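Local coordinates for protein DesE (Streptomyces coelicolor, PDB 6ENK) that probably captures iron-loaded hydroxamate siderophores, here ferric desferrioxamine B, and serves as the solute-binding receptor for their uptake into the cell, at residues 203-208 and 264-269; 209-214 and 248-253; 219-224 and 294-299. All coordinates share one frame; numbering follows the deposited sequence.

Interaction 1: residues 203-208 and 264-269. With BJ5 (desferrioxamine B), chain E.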
loop_
_atom_site.group_PDB
_atom_site.type_symbol
_atom_site.label_atom_id
_atom_site.label_comp_id
_atom_site.label_asym_id
_atom_site.label_seq_id
_atom_site.Cartn_x
_atom_site.Cartn_y
_atom_site.Cartn_z
ATOM N N ALA A 203 4.986 -12.122 -7.002
ATOM C CA ALA A 203 4.210 -10.899 -6.788
ATOM C C ALA A 203 3.884 -10.290 -8.153
ATOM O O ALA A 203 4.781 -9.835 -8.892
ATOM C CB ALA A 203 4.995 -9.924 -5.919
ATOM N N GLY A 204 2.592 -10.331 -8.503
ATOM C CA GLY A 204 2.118 -9.934 -9.823
ATOM C C GLY A 204 1.140 -8.765 -9.802
ATOM O O GLY A 204 0.608 -8.411 -8.768
ATOM N N SER A 205 0.931 -8.185 -10.969
ATOM C CA SER A 205 -0.061 -7.127 -11.201
ATOM C C SER A 205 -0.465 -7.224 -12.664
ATOM O O SER A 205 0.411 -7.304 -13.546
ATOM C CB SER A 205 0.552 -5.739 -10.875
ATOM O OG SER A 205 -0.393 -4.681 -11.054
ATOM N N ALA A 206 -1.770 -7.217 -12.932
ATOM C CA ALA A 206 -2.322 -7.392 -14.271
ATOM C C ALA A 206 -2.847 -6.079 -14.868
ATOM O O ALA A 206 -3.509 -5.286 -14.192
ATOM C CB ALA A 206 -3.446 -8.429 -14.244
ATOM N N SER A 207 -2.522 -5.869 -16.135
ATOM C CA SER A 207 -3.099 -4.817 -16.967
ATOM C C SER A 207 -3.391 -5.407 -18.342
ATOM O O SER A 207 -2.923 -6.504 -18.656
ATOM C CB SER A 207 -2.136 -3.636 -17.115
ATOM O OG SER A 207 -1.050 -3.983 -17.940
ATOM N N PRO A 208 -4.153 -4.679 -19.180
ATOM C CA PRO A 208 -4.429 -5.229 -20.514
ATOM C C PRO A 208 -3.180 -5.450 -21.346
ATOM O O PRO A 208 -3.051 -6.488 -21.951
ATOM C CB PRO A 208 -5.327 -4.167 -21.147
ATOM C CG PRO A 208 -6.051 -3.576 -19.971
ATOM C CD PRO A 208 -5.030 -3.538 -18.870
ATOM N N ILE A 264 0.679 -13.692 -5.606
ATOM C CA ILE A 264 0.034 -12.607 -4.877
ATOM C C ILE A 264 -0.177 -11.471 -5.895
ATOM O O ILE A 264 0.770 -11.021 -6.561
ATOM C CB ILE A 264 0.778 -12.204 -3.564
ATOM C CG1 ILE A 264 2.170 -11.584 -3.812
ATOM C CG2 ILE A 264 0.898 -13.391 -2.621
ATOM C CD1 ILE A 264 2.843 -11.168 -2.511
ATOM N N MET A 265 -1.437 -11.115 -6.096
ATOM C CA MET A 265 -1.853 -10.210 -7.173
ATOM C C MET A 265 -2.293 -8.861 -6.605
ATOM O O MET A 265 -3.152 -8.797 -5.729
ATOM C CB MET A 265 -2.989 -10.832 -8.013
ATOM C CG MET A 265 -2.542 -12.000 -8.903
ATOM S SD MET A 265 -1.255 -11.535 -10.085
ATOM C CE MET A 265 -2.207 -10.560 -11.244
ATOM N N ASP A 266 -1.669 -7.802 -7.115
ATOM C CA ASP A 266 -2.054 -6.420 -6.900
ATOM C C ASP A 266 -3.597 -6.250 -6.865
ATOM O O ASP A 266 -4.311 -6.653 -7.787
ATOM C CB ASP A 266 -1.429 -5.596 -8.020
ATOM C CG ASP A 266 -1.488 -4.102 -7.821
ATOM O OD1 ASP A 266 -2.119 -3.539 -6.896
ATOM O OD2 ASP A 266 -0.817 -3.455 -8.656
ATOM N N ASP A 267 -4.066 -5.624 -5.786
ATOM C CA ASP A 267 -5.486 -5.424 -5.487
ATOM C C ASP A 267 -6.031 -4.034 -5.827
ATOM O O ASP A 267 -7.205 -3.747 -5.576
ATOM C CB ASP A 267 -5.750 -5.770 -4.000
ATOM C CG ASP A 267 -5.037 -4.824 -3.004
ATOM O OD1 ASP A 267 -4.269 -3.928 -3.414
ATOM O OD2 ASP A 267 -5.244 -4.991 -1.788
ATOM N N ARG A 268 -5.191 -3.164 -6.392
ATOM C CA ARG A 268 -5.556 -1.761 -6.548
ATOM C C ARG A 268 -6.491 -1.536 -7.740
ATOM O O ARG A 268 -6.502 -2.302 -8.704
ATOM C CB ARG A 268 -4.294 -0.890 -6.672
ATOM C CG ARG A 268 -3.460 -0.862 -5.379
ATOM C CD ARG A 268 -2.165 -0.098 -5.513
ATOM N NE ARG A 268 -1.365 -0.690 -6.567
ATOM C CZ ARG A 268 -0.493 -0.064 -7.352
ATOM N NH1 ARG A 268 -0.186 1.218 -7.179
ATOM N NH2 ARG A 268 0.117 -0.770 -8.298
ATOM N N ALA A 269 -7.240 -0.450 -7.653
ATOM C CA ALA A 269 -8.257 -0.072 -8.632
ATOM C C ALA A 269 -7.727 0.119 -10.050
ATOM O O ALA A 269 -8.489 0.046 -10.995
ATOM C CB ALA A 269 -8.955 1.204 -8.180
HETATM FE FE BJ5 E . 2.532 1.760 -10.303
HETATM O O11 BJ5 E . 0.630 2.317 -10.399
HETATM O O12 BJ5 E . 2.987 3.697 -10.331
HETATM O O21 BJ5 E . 4.434 1.267 -10.161
HETATM O O22 BJ5 E . 2.566 1.841 -8.325
HETATM O O31 BJ5 E . 2.027 -0.162 -10.327
HETATM O O32 BJ5 E . 2.517 1.615 -12.296
HETATM N N11 BJ5 E . 0.692 3.610 -10.185
HETATM C C11 BJ5 E . 1.879 4.374 -10.397
HETATM C C12 BJ5 E . 1.970 5.858 -10.553
HETATM C C13 BJ5 E . 3.165 6.287 -11.408
HETATM C C14 BJ5 E . 4.410 6.567 -10.594
HETATM O O13 BJ5 E . 4.725 7.711 -10.271
HETATM N N12 BJ5 E . 5.182 5.521 -10.296
HETATM C C15 BJ5 E . 6.572 5.645 -9.855
HETATM C C16 BJ5 E . 6.784 5.205 -8.430
HETATM C C18 BJ5 E . 6.860 2.681 -8.894
HETATM C C17 BJ5 E . 6.268 3.814 -8.085
HETATM C C19 BJ5 E . 6.204 1.338 -8.618
HETATM N N21 BJ5 E . 4.755 1.358 -8.899
HETATM C C21 BJ5 E . 3.746 1.477 -7.881
HETATM C C22 BJ5 E . 3.937 1.400 -6.400
HETATM C C23 BJ5 E . 3.256 0.190 -5.765
HETATM C C24 BJ5 E . 3.821 -1.120 -6.245
HETATM O O23 BJ5 E . 4.809 -1.620 -5.731
HETATM N N22 BJ5 E . 3.176 -1.714 -7.247
HETATM C C25 BJ5 E . 3.430 -3.072 -7.713
HETATM C C26 BJ5 E . 2.889 -3.295 -9.098
HETATM C C27 BJ5 E . 3.733 -2.674 -10.199
HETATM C C28 BJ5 E . 3.133 -2.759 -11.588
HETATM C C29 BJ5 E . 1.835 -1.974 -11.766
HETATM N N31 BJ5 E . 2.034 -0.531 -11.576
HETATM C C31 BJ5 E . 2.323 0.351 -12.648
HETATM C C32 BJ5 E . 2.456 -0.059 -14.088
HETATM C C39 BJ5 E . -0.549 4.245 -9.760
HETATM C C40 BJ5 E . -1.613 4.189 -10.826
HETATM C C41 BJ5 E . -1.101 4.438 -12.243
HETATM C C42 BJ5 E . -1.910 5.432 -13.067
HETATM C C43 BJ5 E . -2.852 4.788 -14.066
HETATM N N44 BJ5 E . -3.400 3.513 -13.612
HETATM O O HOH W 1 -3.664 -7.294 -10.501
#

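Interaction 2: residues 209-214 and 248-253. With BJ5 (desferrioxamine B), chain E.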
loop_
_atom_site.group_PDB
_atom_site.type_symbol
_atom_site.label_atom_id
_atom_site.label_comp_id
_atom_site.label_asym_id
_atom_site.label_seq_id
_atom_site.Cartn_x
_atom_site.Cartn_y
_atom_site.Cartn_z
ATOM N N ASP A 209 -2.245 -4.512 -21.329
ATOM C CA ASP A 209 -1.044 -4.650 -22.160
ATOM C C ASP A 209 -0.028 -5.656 -21.605
ATOM O O ASP A 209 0.624 -6.358 -22.377
ATOM C CB ASP A 209 -0.368 -3.287 -22.351
ATOM C CG ASP A 209 -1.161 -2.358 -23.256
ATOM O OD1 ASP A 209 -2.092 -2.815 -23.959
ATOM O OD2 ASP A 209 -0.860 -1.151 -23.247
ATOM N N LEU A 210 0.120 -5.698 -20.276
ATOM C CA LEU A 210 1.274 -6.340 -19.631
ATOM C C LEU A 210 0.927 -6.962 -18.293
ATOM O O LEU A 210 0.007 -6.507 -17.608
ATOM C CB LEU A 210 2.369 -5.294 -19.406
ATOM C CG LEU A 210 2.983 -4.635 -20.642
ATOM C CD1 LEU A 210 3.822 -3.406 -20.290
ATOM C CD2 LEU A 210 3.807 -5.659 -21.401
ATOM N N PHE A 211 1.688 -7.994 -17.939
ATOM C CA PHE A 211 1.669 -8.608 -16.640
ATOM C C PHE A 211 2.982 -8.219 -15.995
ATOM O O PHE A 211 4.046 -8.490 -16.566
ATOM C CB PHE A 211 1.611 -10.115 -16.769
ATOM C CG PHE A 211 1.513 -10.822 -15.461
ATOM C CD1 PHE A 211 0.294 -11.008 -14.859
ATOM C CD2 PHE A 211 2.654 -11.317 -14.835
ATOM C CE1 PHE A 211 0.192 -11.664 -13.653
ATOM C CE2 PHE A 211 2.564 -11.969 -13.618
ATOM C CZ PHE A 211 1.334 -12.144 -13.028
ATOM N N TYR A 212 2.913 -7.573 -14.838
ATOM C CA TYR A 212 4.105 -7.079 -14.167
ATOM C C TYR A 212 4.521 -7.976 -13.021
ATOM O O TYR A 212 3.697 -8.311 -12.183
ATOM C CB TYR A 212 3.838 -5.698 -13.615
ATOM C CG TYR A 212 3.313 -4.727 -14.635
ATOM C CD1 TYR A 212 4.174 -4.111 -15.511
ATOM C CD2 TYR A 212 1.949 -4.400 -14.702
ATOM C CE1 TYR A 212 3.720 -3.193 -16.433
ATOM C CE2 TYR A 212 1.489 -3.478 -15.625
ATOM C CZ TYR A 212 2.387 -2.868 -16.478
ATOM O OH TYR A 212 2.001 -1.944 -17.393
ATOM N N VAL A 213 5.792 -8.350 -12.979
ATOM C CA VAL A 213 6.337 -9.111 -11.848
ATOM C C VAL A 213 7.248 -8.231 -11.012
ATOM O O VAL A 213 8.287 -7.738 -11.508
ATOM C CB VAL A 213 7.140 -10.350 -12.295
ATOM C CG1 VAL A 213 7.562 -11.190 -11.091
ATOM C CG2 VAL A 213 6.305 -11.192 -13.224
ATOM N N SER A 214 6.873 -8.056 -9.739
ATOM C CA SER A 214 7.652 -7.254 -8.832
ATOM C C SER A 214 8.766 -8.107 -8.224
ATOM O O SER A 214 8.558 -9.283 -7.900
ATOM C CB SER A 214 6.768 -6.650 -7.736
ATOM O OG SER A 214 5.902 -5.657 -8.262
ATOM N N GLU A 248 9.477 -6.022 -13.479
ATOM C CA GLU A 248 9.664 -6.491 -14.841
ATOM C C GLU A 248 8.317 -6.502 -15.565
ATOM O O GLU A 248 7.330 -6.967 -15.006
ATOM C CB GLU A 248 10.202 -7.918 -14.816
ATOM C CG GLU A 248 10.470 -8.472 -16.214
ATOM C CD GLU A 248 11.008 -9.890 -16.186
ATOM O OE1 GLU A 248 10.956 -10.519 -15.121
ATOM O OE2 GLU A 248 11.480 -10.361 -17.241
ATOM N N SER A 249 8.286 -6.022 -16.804
ATOM C CA SER A 249 7.065 -6.060 -17.610
ATOM C C SER A 249 7.080 -7.311 -18.521
ATOM O O SER A 249 7.992 -7.463 -19.330
ATOM C CB SER A 249 6.975 -4.776 -18.427
ATOM O OG SER A 249 6.822 -3.653 -17.552
ATOM N N LEU A 250 6.082 -8.193 -18.401
ATOM C CA LEU A 250 5.995 -9.387 -19.253
ATOM C C LEU A 250 4.797 -9.316 -20.205
ATOM O O LEU A 250 3.713 -8.860 -19.846
ATOM C CB LEU A 250 5.871 -10.685 -18.432
ATOM C CG LEU A 250 6.950 -11.060 -17.404
ATOM C CD1 LEU A 250 6.586 -12.369 -16.702
ATOM C CD2 LEU A 250 8.307 -11.149 -18.072
ATOM N N SER A 251 5.005 -9.785 -21.433
ATOM C CA SER A 251 3.891 -10.059 -22.317
ATOM C C SER A 251 3.067 -11.178 -21.683
ATOM O O SER A 251 3.609 -12.078 -21.018
ATOM C CB SER A 251 4.395 -10.502 -23.698
ATOM O OG SER A 251 5.133 -9.458 -24.332
ATOM N N TRP A 252 1.755 -11.136 -21.890
ATOM C CA TRP A 252 0.882 -12.144 -21.308
ATOM C C TRP A 252 1.225 -13.573 -21.747
ATOM O O TRP A 252 1.056 -14.525 -20.985
ATOM C CB TRP A 252 -0.565 -11.833 -21.641
ATOM C CG TRP A 252 -1.159 -10.807 -20.733
ATOM C CD1 TRP A 252 -1.375 -9.486 -21.005
ATOM C CD2 TRP A 252 -1.621 -11.030 -19.407
ATOM N NE1 TRP A 252 -1.948 -8.862 -19.910
ATOM C CE2 TRP A 252 -2.123 -9.800 -18.922
ATOM C CE3 TRP A 252 -1.678 -12.159 -18.575
ATOM C CZ2 TRP A 252 -2.678 -9.670 -17.642
ATOM C CZ3 TRP A 252 -2.214 -12.020 -17.288
ATOM C CH2 TRP A 252 -2.710 -10.791 -16.846
ATOM N N GLU A 253 1.713 -13.723 -22.976
ATOM C CA GLU A 253 2.140 -15.034 -23.451
ATOM C C GLU A 253 3.388 -15.596 -22.715
ATOM O O GLU A 253 3.696 -16.756 -22.894
ATOM C CB GLU A 253 2.328 -15.062 -24.983
ATOM C CG GLU A 253 3.301 -14.043 -25.575
ATOM C CD GLU A 253 2.648 -12.713 -25.935
ATOM O OE1 GLU A 253 1.711 -12.282 -25.214
ATOM O OE2 GLU A 253 3.105 -12.080 -26.915
HETATM FE FE BJ5 E . 2.532 1.760 -10.303
HETATM O O11 BJ5 E . 0.630 2.317 -10.399
HETATM O O12 BJ5 E . 2.987 3.697 -10.331
HETATM O O21 BJ5 E . 4.434 1.267 -10.161
HETATM O O22 BJ5 E . 2.566 1.841 -8.325
HETATM O O31 BJ5 E . 2.027 -0.162 -10.327
HETATM O O32 BJ5 E . 2.517 1.615 -12.296
HETATM N N11 BJ5 E . 0.692 3.610 -10.185
HETATM C C11 BJ5 E . 1.879 4.374 -10.397
HETATM C C12 BJ5 E . 1.970 5.858 -10.553
HETATM C C13 BJ5 E . 3.165 6.287 -11.408
HETATM C C14 BJ5 E . 4.410 6.567 -10.594
HETATM O O13 BJ5 E . 4.725 7.711 -10.271
HETATM N N12 BJ5 E . 5.182 5.521 -10.296
HETATM C C15 BJ5 E . 6.572 5.645 -9.855
HETATM C C16 BJ5 E . 6.784 5.205 -8.430
HETATM C C18 BJ5 E . 6.860 2.681 -8.894
HETATM C C17 BJ5 E . 6.268 3.814 -8.085
HETATM C C19 BJ5 E . 6.204 1.338 -8.618
HETATM N N21 BJ5 E . 4.755 1.358 -8.899
HETATM C C21 BJ5 E . 3.746 1.477 -7.881
HETATM C C22 BJ5 E . 3.937 1.400 -6.400
HETATM C C23 BJ5 E . 3.256 0.190 -5.765
HETATM C C24 BJ5 E . 3.821 -1.120 -6.245
HETATM O O23 BJ5 E . 4.809 -1.620 -5.731
HETATM N N22 BJ5 E . 3.176 -1.714 -7.247
HETATM C C25 BJ5 E . 3.430 -3.072 -7.713
HETATM C C26 BJ5 E . 2.889 -3.295 -9.098
HETATM C C27 BJ5 E . 3.733 -2.674 -10.199
HETATM C C28 BJ5 E . 3.133 -2.759 -11.588
HETATM C C29 BJ5 E . 1.835 -1.974 -11.766
HETATM N N31 BJ5 E . 2.034 -0.531 -11.576
HETATM C C31 BJ5 E . 2.323 0.351 -12.648
HETATM C C32 BJ5 E . 2.456 -0.059 -14.088
HETATM C C39 BJ5 E . -0.549 4.245 -9.760
HETATM C C40 BJ5 E . -1.613 4.189 -10.826
HETATM C C41 BJ5 E . -1.101 4.438 -12.243
HETATM C C42 BJ5 E . -1.910 5.432 -13.067
HETATM C C43 BJ5 E . -2.852 4.788 -14.066
HETATM N N44 BJ5 E . -3.400 3.513 -13.612
HETATM O O HOH W 2 0.909 -8.811 -23.716
#

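Interaction 3: residues 219-224 and 294-299. With BJ5 (desferrioxamine B), chain E.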
loop_
_atom_site.group_PDB
_atom_site.type_symbol
_atom_site.label_atom_id
_atom_site.label_comp_id
_atom_site.label_asym_id
_atom_site.label_seq_id
_atom_site.Cartn_x
_atom_site.Cartn_y
_atom_site.Cartn_z
ATOM N N SER A 219 9.991 -2.279 -2.399
ATOM C CA SER A 219 8.619 -2.329 -1.875
ATOM C C SER A 219 8.637 -2.579 -0.369
ATOM O O SER A 219 9.292 -3.516 0.098
ATOM C CB SER A 219 7.803 -3.431 -2.552
ATOM O OG SER A 219 7.495 -3.103 -3.900
ATOM N N VAL A 220 7.873 -1.798 0.394
ATOM C CA VAL A 220 7.873 -1.961 1.861
ATOM C C VAL A 220 7.269 -3.283 2.327
ATOM O O VAL A 220 7.802 -3.912 3.262
ATOM C CB VAL A 220 7.218 -0.765 2.615
ATOM C CG1 VAL A 220 7.962 0.505 2.299
ATOM C CG2 VAL A 220 5.736 -0.602 2.279
ATOM N N ASP A 221 6.181 -3.719 1.696
ATOM C CA ASP A 221 5.587 -5.025 2.065
ATOM C C ASP A 221 6.516 -6.186 1.715
ATOM O O ASP A 221 6.848 -7.022 2.591
ATOM C CB ASP A 221 4.177 -5.233 1.486
ATOM C CG ASP A 221 4.130 -5.256 -0.039
ATOM O OD1 ASP A 221 4.920 -4.546 -0.700
ATOM O OD2 ASP A 221 3.253 -5.972 -0.568
ATOM N N LEU A 222 6.976 -6.226 0.468
ATOM C CA LEU A 222 7.793 -7.359 0.013
ATOM C C LEU A 222 9.164 -7.410 0.716
ATOM O O LEU A 222 9.650 -8.495 1.025
ATOM C CB LEU A 222 7.926 -7.395 -1.518
ATOM C CG LEU A 222 6.612 -7.289 -2.302
ATOM C CD1 LEU A 222 6.900 -7.262 -3.781
ATOM C CD2 LEU A 222 5.695 -8.446 -1.923
ATOM N N GLU A 223 9.783 -6.262 0.968
ATOM C CA GLU A 223 11.055 -6.248 1.732
ATOM C C GLU A 223 10.877 -6.895 3.100
ATOM O O GLU A 223 11.690 -7.733 3.509
ATOM C CB GLU A 223 11.643 -4.823 1.856
ATOM C CG GLU A 223 12.368 -4.357 0.601
ATOM C CD GLU A 223 13.259 -3.130 0.789
ATOM O OE1 GLU A 223 13.764 -2.882 1.922
ATOM O OE2 GLU A 223 13.430 -2.381 -0.205
ATOM N N TYR A 224 9.766 -6.574 3.764
ATOM C CA TYR A 224 9.485 -7.110 5.090
ATOM C C TYR A 224 9.183 -8.613 5.027
ATOM O O TYR A 224 9.720 -9.387 5.838
ATOM C CB TYR A 224 8.342 -6.314 5.757
ATOM C CG TYR A 224 8.031 -6.694 7.182
ATOM C CD1 TYR A 224 9.028 -6.745 8.147
ATOM C CD2 TYR A 224 6.725 -6.963 7.580
ATOM C CE1 TYR A 224 8.740 -7.069 9.467
ATOM C CE2 TYR A 224 6.426 -7.278 8.897
ATOM C CZ TYR A 224 7.435 -7.333 9.831
ATOM O OH TYR A 224 7.119 -7.653 11.131
ATOM N N ILE A 294 -3.793 -15.288 -4.187
ATOM C CA ILE A 294 -4.385 -14.381 -3.192
ATOM C C ILE A 294 -4.061 -12.934 -3.568
ATOM O O ILE A 294 -3.381 -12.696 -4.552
ATOM C CB ILE A 294 -3.868 -14.684 -1.766
ATOM C CG1 ILE A 294 -2.357 -14.391 -1.645
ATOM C CG2 ILE A 294 -4.186 -16.139 -1.372
ATOM C CD1 ILE A 294 -1.847 -14.338 -0.223
ATOM N N ALA A 295 -4.551 -11.996 -2.762
ATOM C CA ALA A 295 -4.289 -10.584 -2.930
ATOM C C ALA A 295 -2.895 -10.188 -2.387
ATOM O O ALA A 295 -2.422 -10.724 -1.390
ATOM C CB ALA A 295 -5.387 -9.776 -2.252
ATOM N N ARG A 296 -2.247 -9.254 -3.084
ATOM C CA ARG A 296 -1.189 -8.430 -2.529
ATOM C C ARG A 296 -1.709 -7.016 -2.471
ATOM O O ARG A 296 -2.351 -6.570 -3.435
ATOM C CB ARG A 296 0.019 -8.415 -3.446
ATOM C CG ARG A 296 1.135 -7.519 -2.919
ATOM C CD ARG A 296 2.262 -7.352 -3.911
ATOM N NE ARG A 296 3.128 -6.299 -3.398
ATOM C CZ ARG A 296 3.981 -5.558 -4.100
ATOM N NH1 ARG A 296 4.115 -5.700 -5.415
ATOM N NH2 ARG A 296 4.667 -4.604 -3.471
ATOM N N SER A 297 -1.402 -6.292 -1.391
ATOM C CA SER A 297 -1.650 -4.843 -1.355
ATOM C C SER A 297 -0.322 -4.101 -1.525
ATOM O O SER A 297 0.378 -3.898 -0.533
ATOM C CB SER A 297 -2.286 -4.439 -0.034
ATOM O OG SER A 297 -3.531 -5.063 0.168
ATOM N N PRO A 298 0.051 -3.715 -2.774
ATOM C CA PRO A 298 1.325 -2.984 -2.953
ATOM C C PRO A 298 1.402 -1.602 -2.297
ATOM O O PRO A 298 2.498 -1.062 -2.146
ATOM C CB PRO A 298 1.479 -2.873 -4.487
ATOM C CG PRO A 298 0.518 -3.835 -5.059
ATOM C CD PRO A 298 -0.604 -3.946 -4.072
ATOM N N GLU A 299 0.249 -1.042 -1.926
ATOM C CA GLU A 299 0.156 0.172 -1.104
ATOM C C GLU A 299 -0.561 -0.171 0.212
ATOM O O GLU A 299 -1.763 0.113 0.375
ATOM C CB GLU A 299 -0.628 1.243 -1.837
ATOM C CG GLU A 299 0.025 1.695 -3.115
ATOM C CD GLU A 299 -0.698 2.873 -3.745
ATOM O OE1 GLU A 299 -1.015 3.824 -3.020
ATOM O OE2 GLU A 299 -0.933 2.856 -4.973
HETATM FE FE BJ5 E . 2.532 1.760 -10.303
HETATM O O11 BJ5 E . 0.630 2.317 -10.399
HETATM O O12 BJ5 E . 2.987 3.697 -10.331
HETATM O O21 BJ5 E . 4.434 1.267 -10.161
HETATM O O22 BJ5 E . 2.566 1.841 -8.325
HETATM O O31 BJ5 E . 2.027 -0.162 -10.327
HETATM O O32 BJ5 E . 2.517 1.615 -12.296
HETATM N N11 BJ5 E . 0.692 3.610 -10.185
HETATM C C11 BJ5 E . 1.879 4.374 -10.397
HETATM C C12 BJ5 E . 1.970 5.858 -10.553
HETATM C C13 BJ5 E . 3.165 6.287 -11.408
HETATM C C14 BJ5 E . 4.410 6.567 -10.594
HETATM O O13 BJ5 E . 4.725 7.711 -10.271
HETATM N N12 BJ5 E . 5.182 5.521 -10.296
HETATM C C15 BJ5 E . 6.572 5.645 -9.855
HETATM C C16 BJ5 E . 6.784 5.205 -8.430
HETATM C C18 BJ5 E . 6.860 2.681 -8.894
HETATM C C17 BJ5 E . 6.268 3.814 -8.085
HETATM C C19 BJ5 E . 6.204 1.338 -8.618
HETATM N N21 BJ5 E . 4.755 1.358 -8.899
HETATM C C21 BJ5 E . 3.746 1.477 -7.881
HETATM C C22 BJ5 E . 3.937 1.400 -6.400
HETATM C C23 BJ5 E . 3.256 0.190 -5.765
HETATM C C24 BJ5 E . 3.821 -1.120 -6.245
HETATM O O23 BJ5 E . 4.809 -1.620 -5.731
HETATM N N22 BJ5 E . 3.176 -1.714 -7.247
HETATM C C25 BJ5 E . 3.430 -3.072 -7.713
HETATM C C26 BJ5 E . 2.889 -3.295 -9.098
HETATM C C27 BJ5 E . 3.733 -2.674 -10.199
HETATM C C28 BJ5 E . 3.133 -2.759 -11.588
HETATM C C29 BJ5 E . 1.835 -1.974 -11.766
HETATM N N31 BJ5 E . 2.034 -0.531 -11.576
HETATM C C31 BJ5 E . 2.323 0.351 -12.648
HETATM C C32 BJ5 E . 2.456 -0.059 -14.088
HETATM C C39 BJ5 E . -0.549 4.245 -9.760
HETATM C C40 BJ5 E . -1.613 4.189 -10.826
HETATM C C41 BJ5 E . -1.101 4.438 -12.243
HETATM C C42 BJ5 E . -1.910 5.432 -13.067
HETATM C C43 BJ5 E . -2.852 4.788 -14.066
HETATM N N44 BJ5 E . -3.400 3.513 -13.612
HETATM O O HOH W 3 5.182 -1.168 -2.928
HETATM O O HOH W 4 6.327 -3.546 -5.951
HETATM O O HOH W 5 0.714 -6.863 0.649
#

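Interaction 1: residues 203-208 and 264-269
Ala203 rests its CB against Ile264 CG1, 3.9 Å away, on the side of the sheet where both meet Leu222 of helix 220-227. Gly204 then makes two of the backbone bonds that join these parallel strands: its N donates to Ile264 O at 2.8 Å, and its O accepts from Asp266 N at 2.9 Å. Beside it, chi1 and chi2 of Met265 bring SD to 3.7 Å from Gly204 CA, and chi3 turns CE to Ala206. At Ser205, with OG pointing opposite the main-chain N (chi1 -178°), the hydroxyl donates to Asp266 OD2 at 2.7 Å, reaching it on the anti side and 21° out of the carboxylate plane. The syn side of that oxygen takes Arg268 NH2 at 2.9 Å, while Arg268 NE uses the syn lone pair of OD1, giving a side-on, two-nitrogen grip. Arg268 N also reaches OD1, from above the carboxylate, and closes an Asx turn. Beyond the paired residues, Ala206 lays CB against Met265 CE, and a water links its N to Asp266 O. Replacing Asp266 with an alanine would probably leave Ser205 OG without this acceptor and the guanidinium freer to swing. Asp266 is thus a second-shell residue positioning Arg268, whose NH2 donates to O31 of desferrioxamine B at 2.9 Å and NH1 to O22 at 3.0 Å; these groups probably polarise the iron-bound oxygens, their charge shared with Asp266 and Glu299.

Interaction 2: residues 209-214 and 248-253
Phe211 and Trp252 form the main side-chain contact between residues 209-214 and 248-253. The edge of the phenyl ring is turned toward the indole face in an offset edge-to-face stack, with centroids 5.3 Å apart and planes at 62°. The CB of Phe211 adds a CH-pi contact, sitting 4.1 Å from the centroid of the Trp252 six-membered ring and almost on its normal. On the same side of the sheet Leu250 CD1 reaches Val213 CG2 at 3.7 Å. The other side carries Tyr212 and Ser249: Ser249 OG approaches Tyr212 CE1 at 3.3 Å in the plane of the phenol ring. One face of that ring is left to the ligand, and Tyr212 CG lies 3.6 Å from C28 of desferrioxamine B, with methyl C32 over the rim. The phenol is carried there by a chi1 of -53°, which sets CG opposite the carbonyl carbon.

Four backbone hydrogen bonds hold these groups in register. Phe211 and Leu250 exchange one pair, with Phe211 N to Leu250 O at 2.9 Å, and Val213 and Glu248 exchange the other, so that Tyr212 and Ser249 form the non-hydrogen-bonded pair between them. Beyond the strands, a water joins Asp209 O to Trp252 N, and Trp252 NE1 donates to Ser207 O, which ties the indole to the 207-209 loop. The Trp282 side chain of helix 280-284 touches both Phe211 and Trp252. The arrangement is an antiparallel edge of a mixed beta-sheet in a two-lobed solute-binding protein, with one side facing the siderophore cleft and the other the lobe interior.

Interaction 3: residues 219-224 and 294-299
A salt bridge between Asp221, in the first turn of helix 220-227, and Arg296, at the end of strand 293-296, ties helix to sheet beside the siderophore pocket. The grip is side-on: Arg296 NH2 donates to Asp221 OD1 at 2.8 Å and NE to OD2 at 2.9 Å, each carboxylate oxygen accepting through its syn lone pair, and the carboxylate and guanidinium planes lie only 13° apart. Arg296 reaches the helix because its chain is extended as far as NE, while Asp221 CG sits between its own backbone N and carbonyl carbon (chi1 63°), which turns the carboxylate toward the strand.

Both faces of the guanidinium are covered. Leu222 CD1 lies over the centre of one, 3.4 Å from Arg296 CZ, and Pro298 CB lies over the centre of the opposite face. The flat cation is therefore held between two apolar groups while its NE/NH2 edge is given to the carboxylate. In the fold, this joins a helix N-terminus to the outermost strand of the mixed sheet at the end where the loop after the strand runs into the ligand site. There Pro298 CB packs on the amide of desferrioxamine B, 3.4 Å from C24, and Arg296 NH1 comes within 3.6 Å of C25.

Water completes the polar links. One molecule donates to Pro298 O and, at 2.9 Å, to the siderophore amide oxygen O23, while accepting from Ser219 OG at the N-cap position of the helix. Another donates to Asp221 OD2 at 3.0 Å and accepts from Ser297 N, so that OD2 is held by both Arg296 and a water.

Overall arrangement
All three contacts belong to one mixed five-strand sheet, ordered 247-250, 211-214, 201-206, 262-266, 293-296. Interaction 1 joins the central strand 201-206 to its parallel neighbour 262-266, interaction 2 forms the antiparallel edge, and interaction 3 ties the opposite outermost strand to helix 220-227. The centres of interactions 1 and 2 lie about 10 Å apart, of 1 and 3 about 11 Å, and of 2 and 3 about 17 Å. Along the chain both segments of interaction 2 fall between those of interaction 1, whereas interaction 3 alternates with each. Ser205 O to Tyr212 N and Met265 O to Arg296 N connect neighbouring strands. Desferrioxamine B touches all three contacts, so distant sequence parts build one wall of its pocket.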